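Succinylglutamate desuccinylase/aspartoacylase (Shewanella frigidimarina, PDB 3LWU) is a putative zinc-dependent hydrolase of the succinylglutamate desuccinylase/aspartoacylase family, probably acting on ester bonds. Local coordinates at residues V28-L33 / A175-A180; Q132-E137 / C148-M153. All coordinates share one frame; numbering follows the deposited sequence.

Interaction 1: V28-L33 / A175-A180; sequences VQVGEL and AVNLQA
With CG anti to its carbonyl carbon (chi1 -88°), Asn177 leaves helix 170-182 pointing at the strand, and Val30, whose CG1 is likewise anti to the carbonyl carbon (chi1 -62°), offers that methyl to it. Val30 CG1 and Asn177 CB approach to 4.0 Å. The Asn177 side chain continues over the backbone between Gln29 and Val30, its CG 4.0 Å from Gln29 O, while a methyl of Val28 borders its outer end.

The segments run almost antiparallel, their axes 8.5 Å apart at closest, and the Val30 and Asn177 CA atoms are 6.3 Å apart. In strand 24-32, Val30 and Gly31 bond through their backbones to Leu39, and Val30 has a psi near zero (-6°), far from an extended strand's, consistent with a beta bulge. Next to Asn177, Leu178 packs on Tyr57 and Gln59 of strand 56-60. Glu32 forms a salt bridge with Arg342 of a second subunit.

The contact illustrates how a helix can lie along a strand through one polar residue: no hydrogen bond links the segments, and Asn177's CB and amide group pack on Val30, Val28 and the strand backbone, so the join probably depends on shape and closeness more than direction.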
loop_
_atom_site.group_PDB
_atom_site.type_symbol
_atom_site.label_atom_id
_atom_site.label_comp_id
_atom_site.label_asym_id
_atom_site.label_seq_id
_atom_site.Cartn_x
_atom_site.Cartn_y
_atom_site.Cartn_z
ATOM N N VAL A 28 19.880 1.248 20.307
ATOM C CA VAL A 28 19.915 -0.182 20.077
ATOM C C VAL A 28 19.514 -0.468 18.636
ATOM O O VAL A 28 18.518 0.098 18.134
ATOM C CB VAL A 28 18.951 -0.908 20.998
ATOM C CG1 VAL A 28 18.822 -2.356 20.575
ATOM C CG2 VAL A 28 19.490 -0.868 22.427
ATOM N N GLN A 29 20.277 -1.331 17.974
ATOM C CA GLN A 29 19.973 -1.698 16.596
ATOM C C GLN A 29 19.007 -2.875 16.541
ATOM O O GLN A 29 19.285 -3.925 17.102
ATOM C CB GLN A 29 21.243 -2.005 15.811
ATOM C CG GLN A 29 20.944 -2.108 14.286
ATOM C CD GLN A 29 22.203 -2.279 13.417
ATOM O OE1 GLN A 29 23.248 -1.732 13.706
ATOM N NE2 GLN A 29 22.080 -3.036 12.351
ATOM N N VAL A 30 17.891 -2.694 15.847
ATOM C CA VAL A 30 16.807 -3.665 15.834
ATOM C C VAL A 30 16.596 -4.359 14.497
ATOM O O VAL A 30 15.789 -5.288 14.420
ATOM C CB VAL A 30 15.492 -3.061 16.342
ATOM C CG1 VAL A 30 15.672 -2.605 17.845
ATOM C CG2 VAL A 30 14.934 -1.892 15.443
ATOM N N GLY A 31 17.336 -3.926 13.467
ATOM C CA GLY A 31 17.237 -4.456 12.131
ATOM C C GLY A 31 18.052 -3.621 11.159
ATOM O O GLY A 31 18.815 -2.764 11.575
ATOM N N GLU A 32 17.871 -3.854 9.866
ATOM C CA GLU A 32 18.683 -3.211 8.839
ATOM C C GLU A 32 17.897 -3.113 7.525
ATOM O O GLU A 32 17.235 -4.046 7.120
ATOM C CB GLU A 32 19.932 -4.063 8.645
ATOM C CG GLU A 32 21.049 -3.444 7.864
ATOM C CD GLU A 32 22.243 -4.411 7.641
ATOM O OE1 GLU A 32 22.071 -5.689 7.777
ATOM O OE2 GLU A 32 23.360 -3.855 7.370
ATOM N N LEU A 33 18.004 -1.972 6.837
ATOM C CA LEU A 33 17.313 -1.750 5.568
ATOM C C LEU A 33 18.199 -2.128 4.390
ATOM O O LEU A 33 19.397 -2.140 4.520
ATOM C CB LEU A 33 16.879 -0.299 5.478
ATOM C CG LEU A 33 15.872 0.167 6.541
ATOM C CD1 LEU A 33 15.640 1.660 6.448
ATOM C CD2 LEU A 33 14.554 -0.535 6.370
ATOM N N ALA A 175 11.073 -7.726 17.883
ATOM C CA ALA A 175 10.342 -8.067 19.099
ATOM C C ALA A 175 11.310 -8.607 20.145
ATOM O O ALA A 175 11.285 -8.157 21.292
ATOM C CB ALA A 175 9.224 -9.033 18.789
ATOM N N VAL A 176 12.203 -9.506 19.728
ATOM C CA VAL A 176 13.189 -10.083 20.601
ATOM C C VAL A 176 14.127 -9.030 21.234
ATOM O O VAL A 176 14.412 -9.106 22.435
ATOM C CB VAL A 176 13.993 -11.189 19.864
ATOM C CG1 VAL A 176 15.254 -11.535 20.600
ATOM C CG2 VAL A 176 13.130 -12.407 19.712
ATOM N N ASN A 177 14.598 -8.060 20.444
ATOM C CA ASN A 177 15.490 -7.027 20.960
ATOM C C ASN A 177 14.780 -6.188 22.030
ATOM O O ASN A 177 15.360 -5.827 23.053
ATOM C CB ASN A 177 15.945 -6.097 19.820
ATOM C CG ASN A 177 17.170 -6.594 19.112
ATOM O OD1 ASN A 177 17.121 -6.991 17.937
ATOM N ND2 ASN A 177 18.279 -6.533 19.782
ATOM N N LEU A 178 13.510 -5.881 21.797
ATOM C CA LEU A 178 12.736 -5.132 22.790
ATOM C C LEU A 178 12.491 -5.956 24.053
ATOM O O LEU A 178 12.558 -5.438 25.162
ATOM C CB LEU A 178 11.411 -4.664 22.213
ATOM C CG LEU A 178 11.525 -3.709 20.996
ATOM C CD1 LEU A 178 10.136 -3.347 20.484
ATOM C CD2 LEU A 178 12.354 -2.435 21.268
ATOM N N GLN A 179 12.199 -7.239 23.865
ATOM C CA GLN A 179 11.798 -8.126 24.928
ATOM C C GLN A 179 12.987 -8.379 25.861
ATOM O O GLN A 179 12.810 -8.482 27.108
ATOM C CB GLN A 179 11.270 -9.437 24.312
ATOM C CG GLN A 179 10.694 -10.452 25.292
ATOM C CD GLN A 179 10.008 -11.660 24.612
ATOM O OE1 GLN A 179 9.586 -11.602 23.450
ATOM N NE2 GLN A 179 9.874 -12.745 25.357
ATOM N N ALA A 180 14.183 -8.490 25.271
ATOM C CA ALA A 180 15.426 -8.697 26.037
ATOM C C ALA A 180 15.609 -7.584 27.053
ATOM O O ALA A 180 15.989 -7.846 28.188
ATOM C CB ALA A 180 16.631 -8.752 25.124
#

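Interaction 2: Q132-E137 / C148-M153; sequences QNWYAE and CAYRSM
Trp134 and Tyr150 mark the closest backbone approach of segments 132-137 and 148-153, on helices 131-138 and 143-160, their CA atoms 8.8 Å apart where the segments cross at 133°, with axes 11.8 Å apart. At that spacing a large side chain spans the gap, and Trp134 supplies it: with CG anti to the backbone N (chi1 -171°), the indole reaches across to the opposite helix.

Its six-membered ring drives in edge first, so that Trp134 CZ2 lies 3.6 Å from Tyr150 N and 3.9 Å from Ala149 CB. One indole face receives two neighbours. The edge of Tyr150 stands on the six-membered ring in a T-shaped stack, planes at 74° and centroids 4.8 Å apart, with Tyr150 CD1 3.6 Å from Trp134 CZ3. Farther along the same face, the bent chain of Met153, present as selenomethionine, brings its methyl over the five-membered ring, a CH-pi contact with CE 4.2 Å from the ring centroid.

The far end of Tyr150 is fixed separately: its OH bonds to Pro237 O, and its ring meets Trp238 edge-to-face and packs on Leu241, tying the pair to helix 230-247. Trp134 itself stacks with His138, one turn along its own helix. Replacing Trp134 by an alanine would probably open a gap between the helices and leave the Tyr150 edge and the Met153 methyl without the aromatic face they rest on.

This is a worked case of two helices, consecutive in the chain, joined mainly round one indole, that of Trp134: plain structural packing in the catalytic-domain region, away from the zinc site. No hydrogen bond crosses between the segments, so the join probably rests on dispersion and the aromatic quadrupole, while the tyrosine hydroxyl's polar need is met outside it.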
loop_
_atom_site.group_PDB
_atom_site.type_symbol
_atom_site.label_atom_id
_atom_site.label_comp_id
_atom_site.label_asym_id
_atom_site.label_seq_id
_atom_site.Cartn_x
_atom_site.Cartn_y
_atom_site.Cartn_z
ATOM N N GLN A 132 8.372 -27.337 35.862
ATOM C CA GLN A 132 8.619 -28.363 36.891
ATOM C C GLN A 132 10.124 -28.617 37.016
ATOM O O GLN A 132 10.665 -28.698 38.110
ATOM C CB GLN A 132 7.927 -29.706 36.563
ATOM C CG GLN A 132 6.474 -29.650 36.023
ATOM C CD GLN A 132 6.037 -30.978 35.365
ATOM O OE1 GLN A 132 6.087 -31.131 34.132
ATOM N NE2 GLN A 132 5.624 -31.945 36.190
ATOM N N ASN A 133 10.784 -28.745 35.872
ATOM C CA ASN A 133 12.208 -29.035 35.831
ATOM C C ASN A 133 13.070 -27.864 36.296
ATOM O O ASN A 133 13.985 -28.041 37.117
ATOM C CB ASN A 133 12.612 -29.414 34.407
ATOM C CG ASN A 133 13.989 -30.021 34.349
ATOM O OD1 ASN A 133 14.147 -31.220 34.567
ATOM N ND2 ASN A 133 15.001 -29.195 34.075
ATOM N N TRP A 134 12.773 -26.670 35.769
ATOM C CA TRP A 134 13.560 -25.492 36.080
ATOM C C TRP A 134 13.510 -25.234 37.585
ATOM O O TRP A 134 14.556 -24.970 38.226
ATOM C CB TRP A 134 13.098 -24.237 35.273
ATOM C CG TRP A 134 14.083 -23.105 35.459
ATOM C CD1 TRP A 134 15.156 -22.809 34.659
ATOM C CD2 TRP A 134 14.132 -22.162 36.551
ATOM N NE1 TRP A 134 15.848 -21.733 35.173
ATOM C CE2 TRP A 134 15.242 -21.322 36.330
ATOM C CE3 TRP A 134 13.325 -21.931 37.673
ATOM C CZ2 TRP A 134 15.582 -20.299 37.203
ATOM C CZ3 TRP A 134 13.666 -20.900 38.539
ATOM C CH2 TRP A 134 14.783 -20.104 38.302
ATOM N N TYR A 135 12.296 -25.347 38.138
ATOM C CA TYR A 135 12.028 -25.116 39.574
ATOM C C TYR A 135 12.745 -26.127 40.460
ATOM O O TYR A 135 13.261 -25.752 41.514
ATOM C CB TYR A 135 10.515 -25.143 39.870
ATOM C CG TYR A 135 10.127 -24.888 41.338
ATOM C CD1 TYR A 135 9.903 -23.594 41.806
ATOM C CD2 TYR A 135 9.961 -25.950 42.241
ATOM C CE1 TYR A 135 9.547 -23.342 43.139
ATOM C CE2 TYR A 135 9.599 -25.719 43.584
ATOM C CZ TYR A 135 9.396 -24.404 44.021
ATOM O OH TYR A 135 9.031 -24.149 45.324
ATOM N N ALA A 136 12.742 -27.399 40.036
ATOM C CA ALA A 136 13.467 -28.462 40.734
ATOM C C ALA A 136 14.964 -28.153 40.828
ATOM O O ALA A 136 15.566 -28.368 41.877
ATOM C CB ALA A 136 13.213 -29.844 40.061
ATOM N N GLU A 137 15.540 -27.594 39.760
ATOM C CA GLU A 137 16.977 -27.250 39.734
ATOM C C GLU A 137 17.338 -25.995 40.538
ATOM O O GLU A 137 18.512 -25.732 40.803
ATOM C CB GLU A 137 17.460 -27.071 38.283
ATOM C CG GLU A 137 18.091 -28.331 37.681
ATOM C CD GLU A 137 17.952 -28.401 36.166
ATOM O OE1 GLU A 137 18.273 -27.394 35.479
ATOM O OE2 GLU A 137 17.516 -29.469 35.668
ATOM N N CYS A 148 16.214 -13.765 40.527
ATOM C CA CYS A 148 17.389 -13.339 39.758
ATOM C C CYS A 148 17.824 -14.384 38.737
ATOM O O CYS A 148 18.095 -14.052 37.575
ATOM C CB CYS A 148 18.559 -13.024 40.679
ATOM S SG CYS A 148 20.069 -12.601 39.799
ATOM N N ALA A 149 17.888 -15.659 39.140
ATOM C CA ALA A 149 18.242 -16.724 38.178
ATOM C C ALA A 149 17.245 -16.806 37.023
ATOM O O ALA A 149 17.617 -16.906 35.849
ATOM C CB ALA A 149 18.342 -18.065 38.856
ATOM N N TYR A 150 15.967 -16.749 37.369
ATOM C CA TYR A 150 14.896 -16.836 36.397
ATOM C C TYR A 150 14.953 -15.700 35.394
ATOM O O TYR A 150 14.704 -15.926 34.238
ATOM C CB TYR A 150 13.538 -16.825 37.094
ATOM C CG TYR A 150 12.389 -17.400 36.298
ATOM C CD1 TYR A 150 12.323 -18.759 36.036
ATOM C CD2 TYR A 150 11.333 -16.607 35.878
ATOM C CE1 TYR A 150 11.257 -19.317 35.317
ATOM C CE2 TYR A 150 10.253 -17.157 35.160
ATOM C CZ TYR A 150 10.235 -18.509 34.887
ATOM O OH TYR A 150 9.196 -19.079 34.223
ATOM N N ARG A 151 15.264 -14.493 35.841
ATOM C CA ARG A 151 15.389 -13.343 34.955
ATOM C C ARG A 151 16.580 -13.500 34.012
ATOM O O ARG A 151 16.458 -13.197 32.814
ATOM C CB ARG A 151 15.490 -12.019 35.744
ATOM C CG ARG A 151 15.909 -10.808 34.943
ATOM C CD ARG A 151 15.767 -9.510 35.765
ATOM N NE ARG A 151 14.354 -9.113 35.924
ATOM C CZ ARG A 151 13.620 -9.284 37.034
ATOM N NH1 ARG A 151 14.145 -9.830 38.119
ATOM N NH2 ARG A 151 12.341 -8.899 37.062
ATOM N N SER A 152 17.722 -13.951 34.533
ATOM C CA SER A 152 18.883 -14.224 33.657
ATOM C C SER A 152 18.544 -15.191 32.543
ATOM O O SER A 152 19.017 -15.013 31.426
ATOM C CB SER A 152 20.054 -14.822 34.406
ATOM O OG SER A 152 20.360 -13.999 35.500
HETATM N N MSE A 153 17.752 -16.214 32.863
HETATM C CA MSE A 153 17.375 -17.223 31.887
HETATM C C MSE A 153 16.469 -16.623 30.834
HETATM O O MSE A 153 16.670 -16.883 29.644
HETATM C CB MSE A 153 16.686 -18.421 32.541
HETATM C CG MSE A 153 16.203 -19.460 31.526
HETATM SE SE MSE A 153 14.374 -19.213 30.972
HETATM C CE MSE A 153 13.504 -19.482 32.728
#

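How the interactions relate
The two contacts are linked through helices that follow one another in the chain. Interaction 2 is nested inside the loop that interaction 1 closes, and helix 143-160 is followed directly by helix 170-182. Their centres are 25 Å apart, with nearest atoms about 7 Å apart, so the two do not touch. Interaction 1 sets an early strand against a helix, close to a subunit interface; interaction 2 joins helix to helix, and no other chain of the assembly touches it. Neither contributes to the zinc site of His63, Glu66 and His192. Helix 230-247 is a common neighbour, touching Leu178 of interaction 1 and Tyr150 of interaction 2.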